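PDB 1ATG: periplasmic molybdate-binding protein from Azotobacter vinelandii, which binds molybdate and tungstate in the periplasm, probably to hand the oxyanion to an ABC transporter. Local coordinates for residues V4-N9 against V51-D56. Residues are numbered along the deposited sequence; the frame is centred on the assembly and turned at random.
With WO4 (tungstate(VI)ion), chain B.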
ATOM      1  N   VAL A   4       4.566   1.613  15.445  1.00  9.90           N
ATOM      2  CA  VAL A   4       4.231   2.099  14.111  1.00 10.42           C
ATOM      3  C   VAL A   4       3.194   1.201  13.433  1.00  9.62           C
ATOM      4  O   VAL A   4       3.386  -0.006  13.397  1.00 11.44           O
ATOM      5  CB  VAL A   4       5.505   2.140  13.241  1.00 10.96           C
ATOM      6  CG1 VAL A   4       5.218   2.614  11.823  1.00 11.22           C
ATOM      7  CG2 VAL A   4       6.553   3.050  13.878  1.00 11.71           C
ATOM      8  N   VAL A   5       2.161   1.835  12.919  1.00  8.85           N
ATOM      9  CA  VAL A   5       1.108   1.116  12.199  1.00  8.34           C
ATOM     10  C   VAL A   5       1.163   1.525  10.730  1.00  7.14           C
ATOM     11  O   VAL A   5       1.335   2.690  10.393  1.00  7.46           O
ATOM     12  CB  VAL A   5      -0.277   1.357  12.811  1.00  9.17           C
ATOM     13  CG1 VAL A   5      -0.688   2.811  12.706  1.00 10.92           C
ATOM     14  CG2 VAL A   5      -1.313   0.429  12.178  1.00  9.95           C
ATOM     15  N   THR A   6       1.042   0.527   9.865  1.00  7.32           N
ATOM     16  CA  THR A   6       1.119   0.779   8.435  1.00  6.70           C
ATOM     17  C   THR A   6      -0.020   0.150   7.654  1.00  6.06           C
ATOM     18  O   THR A   6      -0.482  -0.949   7.945  1.00  7.02           O
ATOM     19  CB  THR A   6       2.461   0.289   7.868  1.00  7.45           C
ATOM     20  OG1 THR A   6       2.554   0.641   6.473  1.00  6.86           O
ATOM     21  CG2 THR A   6       2.654  -1.221   7.958  1.00  8.01           C
ATOM     22  N   ALA A   7      -0.413   0.847   6.603  1.00  5.52           N
ATOM     23  CA  ALA A   7      -1.256   0.281   5.547  1.00  5.30           C
ATOM     24  C   ALA A   7      -0.536  -0.978   5.084  1.00  4.72           C
ATOM     25  O   ALA A   7       0.700  -1.008   4.946  1.00  5.32           O
ATOM     26  CB  ALA A   7      -1.388   1.289   4.427  1.00  5.48           C
ATOM     27  N   THR A   8      -1.306  -2.023   4.753  1.00  5.40           N
ATOM     28  CA  THR A   8      -0.722  -3.301   4.432  1.00  5.04           C
ATOM     29  C   THR A   8       0.215  -3.285   3.237  1.00  4.11           C
ATOM     30  O   THR A   8       1.160  -4.083   3.266  1.00  4.64           O
ATOM     31  CB  THR A   8      -1.743  -4.431   4.193  1.00  4.82           C
ATOM     32  OG1 THR A   8      -2.473  -4.227   2.986  1.00  4.71           O
ATOM     33  CG2 THR A   8      -2.704  -4.580   5.359  1.00  6.66           C
ATOM     34  N   ASN A   9       0.030  -2.446   2.239  1.00  4.30           N
ATOM     35  CA  ASN A   9       0.954  -2.469   1.109  1.00  4.74           C
ATOM     36  C   ASN A   9       2.413  -2.319   1.523  1.00  4.17           C
ATOM     37  O   ASN A   9       3.297  -2.836   0.837  1.00  4.71           O
ATOM     38  CB  ASN A   9       0.638  -1.348   0.115  1.00  4.79           C
ATOM     39  CG  ASN A   9       1.144   0.014   0.529  1.00  4.18           C
ATOM     40  OD1 ASN A   9       2.243   0.480   0.168  1.00  4.25           O
ATOM     41  ND2 ASN A   9       0.328   0.692   1.349  1.00  5.04           N
ATOM     42  N   VAL A  51       3.147   6.438  15.137  1.00 10.10           N
ATOM     43  CA  VAL A  51       3.270   6.825  13.738  1.00  8.84           C
ATOM     44  C   VAL A  51       2.324   5.966  12.877  1.00  7.51           C
ATOM     45  O   VAL A  51       2.208   4.774  13.131  1.00  8.95           O
ATOM     46  CB  VAL A  51       4.711   6.606  13.234  1.00  9.03           C
ATOM     47  CG1 VAL A  51       4.862   6.824  11.731  1.00 11.24           C
ATOM     48  CG2 VAL A  51       5.727   7.491  13.955  1.00 11.52           C
ATOM     49  N   PHE A  52       1.732   6.607  11.886  1.00  7.73           N
ATOM     50  CA  PHE A  52       0.845   5.940  10.945  1.00  7.17           C
ATOM     51  C   PHE A  52       1.318   6.231   9.512  1.00  6.21           C
ATOM     52  O   PHE A  52       1.417   7.374   9.112  1.00  7.04           O
ATOM     53  CB  PHE A  52      -0.590   6.432  11.125  1.00  8.43           C
ATOM     54  CG  PHE A  52      -1.608   6.043  10.095  1.00  7.29           C
ATOM     55  CD1 PHE A  52      -1.660   4.803   9.473  1.00  7.40           C
ATOM     56  CD2 PHE A  52      -2.580   6.972   9.758  1.00  8.75           C
ATOM     57  CE1 PHE A  52      -2.646   4.525   8.539  1.00  8.35           C
ATOM     58  CE2 PHE A  52      -3.572   6.685   8.831  1.00  8.66           C
ATOM     59  CZ  PHE A  52      -3.606   5.452   8.223  1.00  8.25           C
ATOM     60  N   PHE A  53       1.533   5.141   8.765  1.00  6.44           N
ATOM     61  CA  PHE A  53       1.805   5.175   7.339  1.00  5.72           C
ATOM     62  C   PHE A  53       0.522   4.755   6.601  1.00  5.39           C
ATOM     63  O   PHE A  53       0.122   3.586   6.672  1.00  6.16           O
ATOM     64  CB  PHE A  53       2.925   4.215   6.948  1.00  6.19           C
ATOM     65  CG  PHE A  53       4.273   4.648   7.448  1.00  6.65           C
ATOM     66  CD1 PHE A  53       5.002   5.627   6.806  1.00  7.64           C
ATOM     67  CD2 PHE A  53       4.806   4.063   8.584  1.00 10.81           C
ATOM     68  CE1 PHE A  53       6.232   6.038   7.274  1.00 11.05           C
ATOM     69  CE2 PHE A  53       6.054   4.453   9.062  1.00 12.39           C
ATOM     70  CZ  PHE A  53       6.760   5.442   8.400  1.00 11.07           C
ATOM     71  N   SER A  54      -0.109   5.712   5.945  1.00  5.79           N
ATOM     72  CA  SER A  54      -1.313   5.370   5.184  1.00  6.45           C
ATOM     73  C   SER A  54      -0.969   5.011   3.738  1.00  4.92           C
ATOM     74  O   SER A  54       0.141   5.372   3.275  1.00  5.49           O
ATOM     75  CB  SER A  54      -2.263   6.566   5.184  1.00  6.91           C
ATOM     76  OG  SER A  54      -3.506   6.179   4.615  1.00  6.66           O
ATOM     77  N   ALA A  55      -1.903   4.433   2.990  1.00  5.15           N
ATOM     78  CA  ALA A  55      -1.719   4.229   1.559  1.00  5.12           C
ATOM     79  C   ALA A  55      -2.341   5.383   0.774  1.00  4.58           C
ATOM     80  O   ALA A  55      -2.360   5.322  -0.452  1.00  5.61           O
ATOM     81  CB  ALA A  55      -2.344   2.913   1.105  1.00  6.45           C
ATOM     82  N   ASP A  56      -2.813   6.432   1.445  1.00  5.02           N
ATOM     83  CA  ASP A  56      -3.387   7.589   0.783  1.00  6.47           C
ATOM     84  C   ASP A  56      -3.007   8.858   1.554  1.00  5.51           C
ATOM     85  O   ASP A  56      -2.244   8.859   2.504  1.00  6.54           O
ATOM     86  CB  ASP A  56      -4.905   7.470   0.662  1.00  6.24           C
ATOM     87  CG  ASP A  56      -5.690   7.499   1.945  1.00  6.60           C
ATOM     88  OD1 ASP A  56      -5.170   7.778   3.040  1.00  7.00           O
ATOM     89  OD2 ASP A  56      -6.923   7.181   1.852  1.00  8.79           O
TER
HETATM   90  W   WO4 B 250      -3.859  -0.743   1.690  1.00  5.39           W
HETATM   91  O1  WO4 B 250      -4.323  -2.398   2.139  1.00  5.04           O
HETATM   92  O2  WO4 B 250      -2.139  -0.570   1.642  1.00  3.47           O
HETATM   93  O3  WO4 B 250      -4.486  -0.319   0.093  1.00  6.63           O
HETATM   94  O4  WO4 B 250      -4.502   0.434   2.848  1.00  4.45           O
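V51 O accepts V5 N at 2.9 Å, the first rung of a parallel pairing between strands 2-7 and 51-53 in one domain of a periplasmic binding protein, where the C-terminal ends of the strands and the turns after them line the anion pocket between the two domains. V51 itself lies alongside V4, on the sheet face they share with T6 and F53. F52 turns to the other face, under helix 36-44; its CD1 lies 3.9 Å from V5 CG1, and V5 O sits at the ring edge. That same carbonyl accepts F53 N, and F53 O then receives A7 N at 2.8 Å, nearly straight at 167°. With CG anti to its carbonyl carbon (chi1 -69°), F53 swings its ring back along the strands, and V4 CG1 meets the ring edge 3.4 Å from CE2. T6 OG1 packs against F53 CB and also donates to A7 O at 2.9 Å; an alanine here would probably leave A7 O without this bond and thin the contact on F53 CB. S54 turns away, its OG bonded to D56 OD1, which also caps S59 N at the start of helix 58-65. A55 returns to the pocket, its CB 3.8 Å from A7 CB. Both methyls border tungstate O2, the oxygen gripped twice by N9, through its backbone N and through ND2 at 2.8 Å, while Y227 and Q192 hold N9 OD1.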